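Local structure of cellulosomal family-48 processive glycoside hydrolase (2Y3N) at residues D[17-29]-D[46-58]. The protein probably cleaves cellulose as a cellobiosidase, and through its calcium-binding dockerin domain docks onto a cohesin of the cellulosome. Sequence-based numbering, arbitrary orientation.
Sequences MADVMILAQSFGK and GVINSDDAIILAQ. Unlike the reference sequence in segment 46-58: Ser50 (reference Met), Asp51 (reference Ala). With CA (calcium ion), chain H; CA (calcium ion), chain G.
Leu23, Val20 and Phe27 of helix 17-26 and its C-terminal turn pack against Leu56, Ala53 and residues 48-50 in a largely apolar interface between the two nearly antiparallel helices (171°) of a dockerin, each following an EF-hand-like calcium loop. Leu23 and Leu56 meet tip to tip, CD1 to CD2, while the Val20 and Leu56 side chains cross obliquely, CG2 to CD2 3.9 Å. Small Ala53 leaves room for Leu23 CD1, which lies 3.8 Å from Ala53 CA. Branched Ile48 covers the other end, its CD1 3.5 Å from Ser26 CB. Chi1 of -155° swings the Phe27 ring away from its own backbone N to the start of helix 50-58: CE1 comes within 3.2 Å of Asn49 CA, and Ser50 N sits at the ring edge. Trimmed to an alanine, this position is likely to leave the Asn49-Ser50 backbone without its cover. Asn49 caps that helix, its OD1 accepting from Asp51 N at 2.7 Å. Each helix start is anchored to its own calcium ion, by both Asp19 carboxylate oxygens or by Asp52 OD1 beside Val47 O. Without hydrogen bonds between the segments, their pairing rests on burying apolar surface, 505 Å² in all, partly against backbone.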
loop_
_atom_site.group_PDB
_atom_site.type_symbol
_atom_site.label_atom_id
_atom_site.label_comp_id
_atom_site.label_asym_id
_atom_site.label_seq_id
_atom_site.Cartn_x
_atom_site.Cartn_y
_atom_site.Cartn_z
ATOM N N MET D 17 0.155 4.503 8.037
ATOM C CA MET D 17 1.553 3.999 8.014
ATOM C C MET D 17 2.500 4.979 8.712
ATOM O O MET D 17 3.573 4.582 9.233
ATOM C CB MET D 17 1.990 3.720 6.553
ATOM C CG MET D 17 3.382 3.090 6.432
ATOM S SD MET D 17 3.539 1.511 7.262
ATOM C CE MET D 17 2.798 0.431 6.033
ATOM N N ALA D 18 2.108 6.259 8.744
ATOM C CA ALA D 18 2.888 7.283 9.445
ATOM C C ALA D 18 2.937 6.976 10.917
ATOM O O ALA D 18 3.960 7.248 11.559
ATOM C CB ALA D 18 2.352 8.722 9.188
ATOM N N ASP D 19 1.835 6.468 11.472
ATOM C CA ASP D 19 1.858 5.947 12.843
ATOM C C ASP D 19 2.731 4.706 13.000
ATOM O O ASP D 19 3.501 4.588 13.961
ATOM C CB ASP D 19 0.457 5.604 13.322
ATOM C CG ASP D 19 -0.452 6.785 13.258
ATOM O OD1 ASP D 19 -0.192 7.763 13.972
ATOM O OD2 ASP D 19 -1.382 6.728 12.454
ATOM N N VAL D 20 2.615 3.774 12.070
ATOM C CA VAL D 20 3.445 2.543 12.179
ATOM C C VAL D 20 4.957 2.897 12.095
ATOM O O VAL D 20 5.783 2.254 12.705
ATOM C CB VAL D 20 3.089 1.541 11.074
ATOM C CG1 VAL D 20 3.869 0.284 11.250
ATOM C CG2 VAL D 20 1.611 1.239 11.088
ATOM N N MET D 21 5.295 3.925 11.328
ATOM C CA MET D 21 6.679 4.373 11.145
ATOM C C MET D 21 7.278 4.978 12.445
ATOM O O MET D 21 8.496 5.037 12.603
ATOM C CB MET D 21 6.645 5.435 10.074
ATOM C CG MET D 21 7.841 5.565 9.194
ATOM S SD MET D 21 8.336 4.142 8.241
ATOM C CE MET D 21 6.884 3.727 7.323
ATOM N N ILE D 22 6.405 5.430 13.351
ATOM C CA ILE D 22 6.772 5.903 14.665
ATOM C C ILE D 22 7.112 4.740 15.581
ATOM O O ILE D 22 8.047 4.831 16.359
ATOM C CB ILE D 22 5.632 6.794 15.346
ATOM C CG1 ILE D 22 5.309 8.061 14.536
ATOM C CG2 ILE D 22 5.998 7.149 16.800
ATOM C CD1 ILE D 22 6.491 8.953 14.281
ATOM N N LEU D 23 6.347 3.660 15.526
ATOM C CA LEU D 23 6.767 2.402 16.138
ATOM C C LEU D 23 8.139 2.024 15.535
ATOM O O LEU D 23 9.089 1.731 16.252
ATOM C CB LEU D 23 5.762 1.298 15.764
ATOM C CG LEU D 23 5.375 0.169 16.731
ATOM C CD1 LEU D 23 4.044 -0.468 16.292
ATOM C CD2 LEU D 23 6.466 -0.901 16.854
ATOM N N ALA D 24 8.210 2.062 14.198
ATOM C CA ALA D 24 9.377 1.621 13.461
ATOM C C ALA D 24 10.634 2.360 13.926
ATOM O O ALA D 24 11.654 1.733 14.252
ATOM C CB ALA D 24 9.167 1.799 11.999
ATOM N N GLN D 25 10.557 3.683 13.939
ATOM C CA GLN D 25 11.683 4.523 14.354
ATOM C C GLN D 25 12.266 4.129 15.729
ATOM O O GLN D 25 13.449 4.349 16.000
ATOM C CB GLN D 25 11.236 5.983 14.428
ATOM C CG GLN D 25 11.028 6.646 13.098
ATOM C CD GLN D 25 10.645 8.113 13.251
ATOM O OE1 GLN D 25 9.816 8.468 14.098
ATOM N NE2 GLN D 25 11.249 8.975 12.431
ATOM N N SER D 26 11.407 3.590 16.598
ATOM C CA SER D 26 11.801 3.232 17.935
ATOM C C SER D 26 12.124 1.749 18.082
ATOM O O SER D 26 12.478 1.310 19.170
ATOM C CB SER D 26 10.725 3.649 18.943
ATOM O OG SER D 26 10.722 5.059 19.157
ATOM N N PHE D 27 11.973 0.978 17.010
ATOM C CA PHE D 27 12.169 -0.471 17.085
ATOM C C PHE D 27 13.583 -0.788 17.573
ATOM O O PHE D 27 14.592 -0.368 16.957
ATOM C CB PHE D 27 11.962 -1.093 15.726
ATOM C CG PHE D 27 11.546 -2.550 15.737
ATOM C CD1 PHE D 27 10.207 -2.899 15.880
ATOM C CD2 PHE D 27 12.480 -3.559 15.515
ATOM C CE1 PHE D 27 9.805 -4.236 15.817
ATOM C CE2 PHE D 27 12.103 -4.900 15.471
ATOM C CZ PHE D 27 10.749 -5.242 15.622
ATOM N N GLY D 28 13.635 -1.541 18.660
ATOM C CA GLY D 28 14.910 -1.972 19.234
ATOM C C GLY D 28 15.472 -0.940 20.195
ATOM O O GLY D 28 16.651 -0.982 20.530
ATOM N N LYS D 29 14.614 -0.002 20.602
ATOM C CA LYS D 29 14.916 1.000 21.618
ATOM C C LYS D 29 13.790 1.013 22.649
ATOM O O LYS D 29 13.291 -0.050 23.039
ATOM C CB LYS D 29 15.049 2.385 20.988
ATOM C CG LYS D 29 16.034 2.460 19.824
ATOM C CD LYS D 29 16.172 3.896 19.277
ATOM C CE LYS D 29 16.259 3.926 17.750
ATOM N NZ LYS D 29 17.170 2.894 17.176
ATOM N N GLY D 46 6.713 -3.393 28.142
ATOM C CA GLY D 46 8.037 -2.821 28.404
ATOM C C GLY D 46 8.923 -2.609 27.183
ATOM O O GLY D 46 9.914 -1.875 27.250
ATOM N N VAL D 47 8.598 -3.260 26.068
ATOM C CA VAL D 47 9.290 -2.963 24.819
ATOM C C VAL D 47 8.357 -2.677 23.639
ATOM O O VAL D 47 7.161 -3.026 23.629
ATOM C CB VAL D 47 10.364 -4.042 24.398
ATOM C CG1 VAL D 47 11.555 -4.028 25.337
ATOM C CG2 VAL D 47 9.745 -5.432 24.202
ATOM N N ILE D 48 8.942 -2.020 22.654
ATOM C CA ILE D 48 8.269 -1.804 21.393
ATOM C C ILE D 48 8.933 -2.661 20.305
ATOM O O ILE D 48 10.122 -2.508 19.987
ATOM C CB ILE D 48 8.139 -0.285 21.045
ATOM C CG1 ILE D 48 9.497 0.330 20.723
ATOM C CG2 ILE D 48 7.431 0.498 22.176
ATOM C CD1 ILE D 48 9.775 0.258 19.278
ATOM N N ASN D 49 8.161 -3.620 19.800
ATOM C CA ASN D 49 8.635 -4.549 18.809
ATOM C C ASN D 49 7.462 -5.060 17.981
ATOM O O ASN D 49 6.399 -4.415 17.946
ATOM C CB ASN D 49 9.396 -5.709 19.470
ATOM C CG ASN D 49 8.480 -6.681 20.191
ATOM O OD1 ASN D 49 7.257 -6.679 19.982
ATOM N ND2 ASN D 49 9.070 -7.533 21.039
ATOM N N SER D 50 7.649 -6.220 17.354
ATOM C CA SER D 50 6.669 -6.767 16.447
ATOM C C SER D 50 5.321 -7.186 17.048
ATOM O O SER D 50 4.363 -7.371 16.281
ATOM C CB SER D 50 7.276 -7.916 15.647
ATOM O OG SER D 50 8.016 -7.400 14.558
ATOM N N ASP D 51 5.239 -7.367 18.374
ATOM C CA ASP D 51 3.944 -7.669 19.030
ATOM C C ASP D 51 3.046 -6.438 19.057
ATOM O O ASP D 51 1.824 -6.549 18.909
ATOM C CB ASP D 51 4.113 -8.234 20.453
ATOM C CG ASP D 51 3.945 -9.753 20.512
ATOM O OD1 ASP D 51 4.435 -10.427 19.592
ATOM O OD2 ASP D 51 3.320 -10.274 21.467
ATOM N N ASP D 52 3.674 -5.277 19.235
ATOM C CA ASP D 52 2.999 -3.987 19.204
ATOM C C ASP D 52 2.429 -3.676 17.812
ATOM O O ASP D 52 1.397 -3.015 17.692
ATOM C CB ASP D 52 3.958 -2.874 19.656
ATOM C CG ASP D 52 4.840 -3.299 20.852
ATOM O OD1 ASP D 52 4.673 -4.425 21.364
ATOM O OD2 ASP D 52 5.697 -2.505 21.292
ATOM N N ALA D 53 3.102 -4.155 16.780
ATOM C CA ALA D 53 2.684 -3.916 15.412
ATOM C C ALA D 53 1.389 -4.686 15.097
ATOM O O ALA D 53 0.520 -4.197 14.352
ATOM C CB ALA D 53 3.801 -4.323 14.439
ATOM N N ILE D 54 1.270 -5.885 15.674
ATOM C CA ILE D 54 0.102 -6.743 15.447
ATOM C C ILE D 54 -1.154 -6.069 15.967
ATOM O O ILE D 54 -2.191 -6.046 15.263
ATOM C CB ILE D 54 0.280 -8.160 16.049
ATOM C CG1 ILE D 54 1.540 -8.795 15.470
ATOM C CG2 ILE D 54 -0.970 -9.034 15.808
ATOM C CD1 ILE D 54 1.805 -8.440 14.003
ATOM N N ILE D 55 -1.027 -5.499 17.173
ATOM C CA ILE D 55 -2.065 -4.684 17.788
ATOM C C ILE D 55 -2.359 -3.446 16.938
ATOM O O ILE D 55 -3.519 -3.177 16.649
ATOM C CB ILE D 55 -1.673 -4.270 19.217
ATOM C CG1 ILE D 55 -1.517 -5.514 20.107
ATOM C CG2 ILE D 55 -2.696 -3.291 19.785
ATOM C CD1 ILE D 55 -1.029 -5.214 21.528
ATOM N N LEU D 56 -1.317 -2.702 16.548
ATOM C CA LEU D 56 -1.466 -1.499 15.707
ATOM C C LEU D 56 -2.235 -1.808 14.414
ATOM O O LEU D 56 -3.011 -0.985 13.933
ATOM C CB LEU D 56 -0.092 -0.845 15.417
ATOM C CG LEU D 56 0.064 0.612 14.884
ATOM C CD1 LEU D 56 -0.865 1.604 15.556
ATOM C CD2 LEU D 56 1.511 1.134 14.996
ATOM N N ALA D 57 -2.042 -3.016 13.891
ATOM C CA ALA D 57 -2.662 -3.438 12.642
ATOM C C ALA D 57 -4.159 -3.722 12.798
ATOM O O ALA D 57 -4.908 -3.633 11.815
ATOM C CB ALA D 57 -1.927 -4.649 12.044
ATOM N N GLN D 58 -4.573 -4.050 14.030
ATOM C CA GLN D 58 -5.993 -4.198 14.395
ATOM C C GLN D 58 -6.692 -2.871 14.127
ATOM O O GLN D 58 -7.819 -2.824 13.628
ATOM C CB GLN D 58 -6.172 -4.510 15.899
ATOM C CG GLN D 58 -5.746 -5.891 16.381
ATOM C CD GLN D 58 -5.770 -6.006 17.912
ATOM O OE1 GLN D 58 -6.152 -5.067 18.616
ATOM N NE2 GLN D 58 -5.353 -7.162 18.428
HETATM CA CA CA H . 4.690 -4.155 23.853
HETATM CA CA CA G . -2.108 9.046 13.023
HETATM O O HOH W 1 -1.018 9.412 10.852
#